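Local coordinates for protein HTH-type transcriptional regulator gadX (Escherichia coli, PDB 3MKL) that activates about fifteen acid-resistance genes, among them gadA, gadB and gadC, by binding DNA, and under some conditions represses gadW, at residues V15-N18 with N19-H22; A27-A30 with S31-M35; H84-S87 with Y88-V92. One frame throughout, in Å; residues are numbered along the deposited sequence.

Overall arrangement
All three contacts are local, and they follow one another along a single all-helical chain, the AraC/XylS-type DNA-binding part of GadX. Interaction 1 lies where helix 8-17 ends, interaction 2 where helix 26-32 ends, and interaction 3 where helix 86-97 begins. The first two have centres about 13 Å apart and touch through packing, V15 CG2 lying 3.6 Å from L33 CD2. Interaction 3 touches neither; its centre lies about 18 Å from that of interaction 1, with nearest atoms about 6 Å apart, and about 27 Å from that of interaction 2. Interactions 2 and 3 fall in the two predicted helix-turn-helix motifs, on opposite sides of the chain's centre, in keeping with the two-motif architecture of this family.

Interaction 1. Residues V15-N18 with N19-H22; sequences VINN and NIAH
I16 and I20, four residues apart, meet through a methyl of each: I16 CG2 lies 3.8 Å from I20 CD1, the two side chains crossing at a slant where helix 8-17 gives way to the following loop. I20 reaches back because its CG1 is anti to the backbone N (chi1 -156°) and chi2 near 85° then bends the chain, which also brings CD1 to 3.2 Å from N17 OD1. The side chains of N17 and I20 thus run alongside each other. This is the tight part of the contact, and it faces helix 51-67: I16 packs on L55, N17 and I20 both on C58. A backbone oxygen ties the same turn together. I16 O accepts from N19 N at 3.1 Å, with the donor well above the carbonyl plane, and I20 CA adds a CH...O contact to that oxygen at 3.4 Å.

The other side is looser and wetter. N18 and N19 are exposed, and their side chains meet only the neighbouring backbone across the contact. Here a water takes the place of a direct bond: it donates to N17 O at 3.0 Å and accepts from I20 N at 3.1 Å, bridging the turn. As the helical pattern ends, then, I16 O keeps a backbone partner, N17 O and I20 N share a water, and N19 O and I20 O turn to W24 NE1 and R59 NH1, fastening the loop to its surroundings while both isoleucines stay buried.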
loop_
_atom_site.group_PDB
_atom_site.type_symbol
_atom_site.label_atom_id
_atom_site.label_comp_id
_atom_site.label_asym_id
_atom_site.label_seq_id
_atom_site.Cartn_x
_atom_site.Cartn_y
_atom_site.Cartn_z
ATOM N N VAL A 15 5.301 -5.918 7.643
ATOM C CA VAL A 15 5.662 -4.690 8.320
ATOM C C VAL A 15 4.655 -3.595 7.954
ATOM O O VAL A 15 4.063 -2.974 8.824
ATOM C CB VAL A 15 7.082 -4.257 7.907
ATOM C CG1 VAL A 15 7.421 -2.879 8.479
ATOM C CG2 VAL A 15 8.082 -5.328 8.304
ATOM N N ILE A 16 4.460 -3.390 6.651
ATOM C CA ILE A 16 3.574 -2.351 6.128
ATOM C C ILE A 16 2.126 -2.495 6.621
ATOM O O ILE A 16 1.523 -1.517 7.040
ATOM C CB ILE A 16 3.579 -2.323 4.582
ATOM C CG1 ILE A 16 4.996 -2.047 4.052
ATOM C CG2 ILE A 16 2.552 -1.296 4.077
ATOM C CD1 ILE A 16 5.120 -2.081 2.520
ATOM N N ASN A 17 1.586 -3.712 6.583
ATOM C CA ASN A 17 0.192 -3.948 7.011
ATOM C C ASN A 17 -0.080 -3.778 8.501
ATOM O O ASN A 17 -1.247 -3.720 8.918
ATOM C CB ASN A 17 -0.320 -5.305 6.527
ATOM C CG ASN A 17 -0.653 -5.291 5.057
ATOM O OD1 ASN A 17 -1.119 -4.269 4.535
ATOM N ND2 ASN A 17 -0.394 -6.415 4.362
ATOM N N ASN A 18 0.982 -3.694 9.299
ATOM C CA ASN A 18 0.853 -3.395 10.716
ATOM C C ASN A 18 0.431 -1.950 10.962
ATOM O O ASN A 18 -0.160 -1.644 11.995
ATOM C CB ASN A 18 2.163 -3.697 11.449
ATOM C CG ASN A 18 2.306 -5.181 11.829
ATOM O OD1 ASN A 18 1.490 -6.028 11.438
ATOM N ND2 ASN A 18 3.359 -5.497 12.590
ATOM N N ASN A 19 0.733 -1.078 9.999
ATOM C CA ASN A 19 0.405 0.344 10.051
ATOM C C ASN A 19 0.470 0.894 8.633
ATOM O O ASN A 19 1.522 1.380 8.170
ATOM C CB ASN A 19 1.384 1.089 10.962
ATOM C CG ASN A 19 0.951 2.525 11.257
ATOM O OD1 ASN A 19 -0.023 3.035 10.694
ATOM N ND2 ASN A 19 1.693 3.190 12.147
ATOM N N ILE A 20 -0.655 0.784 7.936
ATOM C CA ILE A 20 -0.705 1.036 6.494
ATOM C C ILE A 20 -0.483 2.514 6.155
ATOM O O ILE A 20 0.268 2.820 5.228
ATOM C CB ILE A 20 -2.036 0.502 5.848
ATOM C CG1 ILE A 20 -1.851 0.226 4.350
ATOM C CG2 ILE A 20 -3.207 1.460 6.084
ATOM C CD1 ILE A 20 -1.293 -1.144 4.040
ATOM N N ALA A 21 -1.101 3.410 6.931
ATOM C CA ALA A 21 -1.035 4.850 6.679
ATOM C C ALA A 21 0.333 5.462 6.957
ATOM O O ALA A 21 0.605 6.584 6.536
ATOM C CB ALA A 21 -2.146 5.612 7.457
ATOM N N HIS A 22 1.205 4.716 7.636
ATOM C CA HIS A 22 2.542 5.221 7.983
ATOM C C HIS A 22 3.336 5.639 6.760
ATOM O O HIS A 22 3.289 5.008 5.700
ATOM C CB HIS A 22 3.360 4.194 8.784
ATOM C CG HIS A 22 4.561 4.774 9.483
ATOM N ND1 HIS A 22 4.462 5.665 10.535
ATOM C CD2 HIS A 22 5.888 4.565 9.296
ATOM C CE1 HIS A 22 5.676 5.988 10.952
ATOM N NE2 HIS A 22 6.559 5.338 10.214
HETATM O O HOH W 1 -2.686 -1.135 9.388
#

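Interaction 2. Residues A27-A30 with S31-M35; sequences ARIA and SELLM
A30 O, near the end of helix 26-32, is gripped by two backbone donors: M35 N makes the stronger bond, 2.9 Å with an N-H...O angle of 163°, while L33 N divides itself weakly between A30 O and I29 O, 3.1 Å from each. The M35 bond spans five residues and encloses a shorter one, L34 N to S31 O at 3.1 Å. The positive phi of L34 (53°) turns the chain so that both can form.

The hydroxyl of S31, the residue after A30, folds back onto the preceding turn. With chi1 at 55°, OG sits between the backbone N and the carbonyl carbon, 2.8 Å from R28 O and 3.2 Å from A27 O. Its single proton could serve either oxygen. Each of these carbonyls also takes a regular helical bond, A27 O from S31 N and R28 O from E32 N. The guanidinium of R28 takes no part in this; its NH1 is hydrogen-bonded to E23 O.

On the side facing helix 37-46, I29 and L33 lie alongside each other, I29 CG2 4.2 Å from L33 CD1, and both rest on L40, as does selenomethionine M35. The paired bonds and the positive phi make this a Schellman motif, here closing the first helix of a predicted helix-turn-helix and starting the turn toward helix 37-46.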
loop_
_atom_site.group_PDB
_atom_site.type_symbol
_atom_site.label_atom_id
_atom_site.label_comp_id
_atom_site.label_asym_id
_atom_site.label_seq_id
_atom_site.Cartn_x
_atom_site.Cartn_y
_atom_site.Cartn_z
ATOM N N ALA A 27 14.476 2.755 4.387
ATOM C CA ALA A 27 15.174 2.746 5.664
ATOM C C ALA A 27 14.298 2.355 6.863
ATOM O O ALA A 27 14.762 1.667 7.763
ATOM C CB ALA A 27 15.833 4.099 5.909
ATOM N N ARG A 28 13.045 2.784 6.895
ATOM C CA ARG A 28 12.210 2.511 8.084
ATOM C C ARG A 28 11.718 1.080 8.124
ATOM O O ARG A 28 11.687 0.462 9.189
ATOM C CB ARG A 28 11.044 3.482 8.188
ATOM C CG ARG A 28 11.492 4.903 8.439
ATOM C CD ARG A 28 10.441 5.878 8.016
ATOM N NE ARG A 28 10.678 7.168 8.651
ATOM C CZ ARG A 28 10.063 8.303 8.323
ATOM N NH1 ARG A 28 9.169 8.331 7.341
ATOM N NH2 ARG A 28 10.334 9.414 8.988
ATOM N N ILE A 29 11.337 0.558 6.960
ATOM C CA ILE A 29 11.049 -0.873 6.809
ATOM C C ILE A 29 12.303 -1.673 7.178
ATOM O O ILE A 29 12.239 -2.588 7.975
ATOM C CB ILE A 29 10.585 -1.231 5.379
ATOM C CG1 ILE A 29 9.218 -0.622 5.051
ATOM C CG2 ILE A 29 10.463 -2.756 5.213
ATOM C CD1 ILE A 29 8.984 -0.537 3.499
ATOM N N ALA A 30 13.455 -1.299 6.621
ATOM C CA ALA A 30 14.718 -2.002 6.870
ATOM C C ALA A 30 15.092 -2.015 8.342
ATOM O O ALA A 30 15.582 -3.025 8.846
ATOM C CB ALA A 30 15.853 -1.387 6.061
ATOM N N SER A 31 14.875 -0.906 9.043
ATOM C CA SER A 31 15.190 -0.889 10.467
ATOM C C SER A 31 14.336 -1.872 11.280
ATOM O O SER A 31 14.858 -2.587 12.143
ATOM C CB SER A 31 15.135 0.533 11.037
ATOM O OG SER A 31 13.883 1.102 10.755
ATOM N N GLU A 32 13.038 -1.907 10.997
ATOM C CA GLU A 32 12.119 -2.936 11.524
ATOM C C GLU A 32 12.584 -4.391 11.285
ATOM O O GLU A 32 12.311 -5.288 12.088
ATOM C CB GLU A 32 10.741 -2.779 10.847
ATOM C CG GLU A 32 9.900 -1.628 11.354
ATOM C CD GLU A 32 8.920 -2.084 12.430
ATOM O OE1 GLU A 32 9.242 -1.963 13.642
ATOM O OE2 GLU A 32 7.834 -2.600 12.061
ATOM N N LEU A 33 13.253 -4.618 10.159
ATOM C CA LEU A 33 13.643 -5.961 9.763
ATOM C C LEU A 33 15.057 -6.274 10.234
ATOM O O LEU A 33 15.594 -7.364 9.948
ATOM C CB LEU A 33 13.558 -6.093 8.244
ATOM C CG LEU A 33 12.129 -6.091 7.665
ATOM C CD1 LEU A 33 12.177 -6.451 6.198
ATOM C CD2 LEU A 33 11.198 -7.080 8.400
ATOM N N LEU A 34 15.649 -5.314 10.956
ATOM C CA LEU A 34 17.045 -5.400 11.384
ATOM C C LEU A 34 17.990 -5.678 10.173
ATOM O O LEU A 34 18.809 -6.621 10.193
ATOM C CB LEU A 34 17.182 -6.439 12.519
ATOM C CG LEU A 34 16.280 -6.248 13.771
ATOM C CD1 LEU A 34 16.398 -7.425 14.759
ATOM C CD2 LEU A 34 16.546 -4.929 14.525
HETATM N N MSE A 35 17.859 -4.869 9.118
HETATM C CA MSE A 35 18.679 -5.025 7.897
HETATM C C MSE A 35 19.147 -3.673 7.457
HETATM O O MSE A 35 18.472 -2.684 7.757
HETATM C CB MSE A 35 17.857 -5.596 6.733
HETATM C CG MSE A 35 17.385 -7.014 6.884
HETATM SE SE MSE A 35 15.973 -7.316 5.541
HETATM C CE MSE A 35 17.103 -7.165 3.984
#

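Interaction 3. Residues H84-S87 with Y88-V92; sequences HSVS and YFIYV
The F89 ring presents an edge to V86 O, which lies near the ring plane. Further along, the Y91 ring likewise has a carbonyl oxygen, Y88 O, at its edge and in plane, whereas the Y88 ring receives a methyl on one face: V92 CG2 stands 3.4 Å above the ring plane, offset toward the rim. Y88 CG is anti to the backbone N (chi1 173°), which lays the ring along the helix toward V92, one turn on.

Ahead of these rings the helix is capped. S85 holds the N-cap position, and its OG accepts from Y88 N at 3.3 Å, a fairly straight bond of 161°. The same oxygen lies 3.5 Å from Y88 CB, so the start of the tyrosine side chain rests against the cap. S85 O meanwhile accepts from F89 N at 2.9 Å, opening the regular helical pattern, which V86 O continues by taking I90 N at 2.7 Å and S87 O by taking Y91 N. Between V86 and I90 the side chains also meet, CG1 of the valine 3.9 Å from CD1 of the isoleucine.

This is the N-terminal end of the second helix of the helix-turn-helix motif predicted for residues 74-97, the position of a recognition helix in such motifs. Y88 meets the ring of Y83, just before the helix. F89 is buried among M60 and A63 of helix 51-67, I74 and A78 of helix 74-80, and P101 of helix 101-107, while V92 adds contacts to T56 and M60 of helix 51-67.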
loop_
_atom_site.group_PDB
_atom_site.type_symbol
_atom_site.label_atom_id
_atom_site.label_comp_id
_atom_site.label_asym_id
_atom_site.label_seq_id
_atom_site.Cartn_x
_atom_site.Cartn_y
_atom_site.Cartn_z
ATOM N N HIS A 84 -2.387 11.620 0.927
ATOM C CA HIS A 84 -2.702 12.966 1.314
ATOM C C HIS A 84 -3.505 13.588 0.199
ATOM O O HIS A 84 -4.125 14.640 0.378
ATOM C CB HIS A 84 -1.422 13.763 1.582
ATOM C CG HIS A 84 -0.662 13.289 2.784
ATOM N ND1 HIS A 84 0.350 12.351 2.707
ATOM C CD2 HIS A 84 -0.772 13.615 4.095
ATOM C CE1 HIS A 84 0.827 12.122 3.919
ATOM N NE2 HIS A 84 0.162 12.874 4.778
ATOM N N SER A 85 -3.498 12.927 -0.956
ATOM C CA SER A 85 -4.092 13.487 -2.158
ATOM C C SER A 85 -5.130 12.514 -2.743
ATOM O O SER A 85 -4.775 11.390 -3.164
ATOM C CB SER A 85 -2.964 13.854 -3.133
ATOM O OG SER A 85 -3.426 14.047 -4.442
ATOM N N VAL A 86 -6.407 12.923 -2.740
ATOM C CA VAL A 86 -7.492 12.101 -3.325
ATOM C C VAL A 86 -7.388 11.884 -4.844
ATOM O O VAL A 86 -7.687 10.786 -5.320
ATOM C CB VAL A 86 -8.908 12.618 -2.984
ATOM C CG1 VAL A 86 -9.975 11.561 -3.360
ATOM C CG2 VAL A 86 -9.007 12.946 -1.512
ATOM N N SER A 87 -6.981 12.915 -5.595
ATOM C CA SER A 87 -6.697 12.785 -7.044
ATOM C C SER A 87 -5.655 11.708 -7.297
ATOM O O SER A 87 -5.816 10.826 -8.161
ATOM C CB SER A 87 -6.148 14.084 -7.613
ATOM O OG SER A 87 -7.114 15.110 -7.616
ATOM N N TYR A 88 -4.557 11.786 -6.563
ATOM C CA TYR A 88 -3.520 10.755 -6.709
ATOM C C TYR A 88 -4.036 9.347 -6.308
ATOM O O TYR A 88 -3.853 8.348 -7.054
ATOM C CB TYR A 88 -2.257 11.128 -5.935
ATOM C CG TYR A 88 -1.228 10.006 -5.916
ATOM C CD1 TYR A 88 -0.430 9.765 -7.014
ATOM C CD2 TYR A 88 -1.080 9.182 -4.803
ATOM C CE1 TYR A 88 0.522 8.755 -7.021
ATOM C CE2 TYR A 88 -0.117 8.138 -4.795
ATOM C CZ TYR A 88 0.677 7.943 -5.915
ATOM O OH TYR A 88 1.614 6.942 -5.943
ATOM N N PHE A 89 -4.680 9.260 -5.143
ATOM C CA PHE A 89 -5.298 7.992 -4.739
ATOM C C PHE A 89 -6.239 7.462 -5.826
ATOM O O PHE A 89 -6.143 6.299 -6.194
ATOM C CB PHE A 89 -6.048 8.122 -3.406
ATOM C CG PHE A 89 -6.990 6.984 -3.120
ATOM C CD1 PHE A 89 -6.509 5.733 -2.760
ATOM C CD2 PHE A 89 -8.366 7.172 -3.188
ATOM C CE1 PHE A 89 -7.405 4.695 -2.470
ATOM C CE2 PHE A 89 -9.249 6.143 -2.894
ATOM C CZ PHE A 89 -8.768 4.910 -2.552
ATOM N N ILE A 90 -7.147 8.305 -6.328
ATOM C CA ILE A 90 -8.003 7.877 -7.445
ATOM C C ILE A 90 -7.198 7.332 -8.634
ATOM O O ILE A 90 -7.525 6.272 -9.179
ATOM C CB ILE A 90 -8.992 9.022 -7.923
ATOM C CG1 ILE A 90 -10.038 9.345 -6.825
ATOM C CG2 ILE A 90 -9.658 8.635 -9.249
ATOM C CD1 ILE A 90 -10.796 10.658 -7.061
ATOM N N TYR A 91 -6.135 8.040 -9.016
ATOM C CA TYR A 91 -5.272 7.626 -10.133
ATOM C C TYR A 91 -4.663 6.214 -9.927
ATOM O O TYR A 91 -4.619 5.388 -10.839
ATOM C CB TYR A 91 -4.155 8.655 -10.347
ATOM C CG TYR A 91 -2.905 8.056 -10.948
ATOM C CD1 TYR A 91 -2.795 7.870 -12.339
ATOM C CD2 TYR A 91 -1.814 7.693 -10.147
ATOM C CE1 TYR A 91 -1.642 7.302 -12.908
ATOM C CE2 TYR A 91 -0.647 7.141 -10.724
ATOM C CZ TYR A 91 -0.590 6.947 -12.094
ATOM O OH TYR A 91 0.511 6.404 -12.662
ATOM N N VAL A 92 -4.176 5.957 -8.720
ATOM C CA VAL A 92 -3.485 4.708 -8.459
ATOM C C VAL A 92 -4.492 3.558 -8.318
ATOM O O VAL A 92 -4.192 2.412 -8.704
ATOM C CB VAL A 92 -2.610 4.839 -7.204
ATOM C CG1 VAL A 92 -2.000 3.522 -6.846
ATOM C CG2 VAL A 92 -1.487 5.828 -7.485
#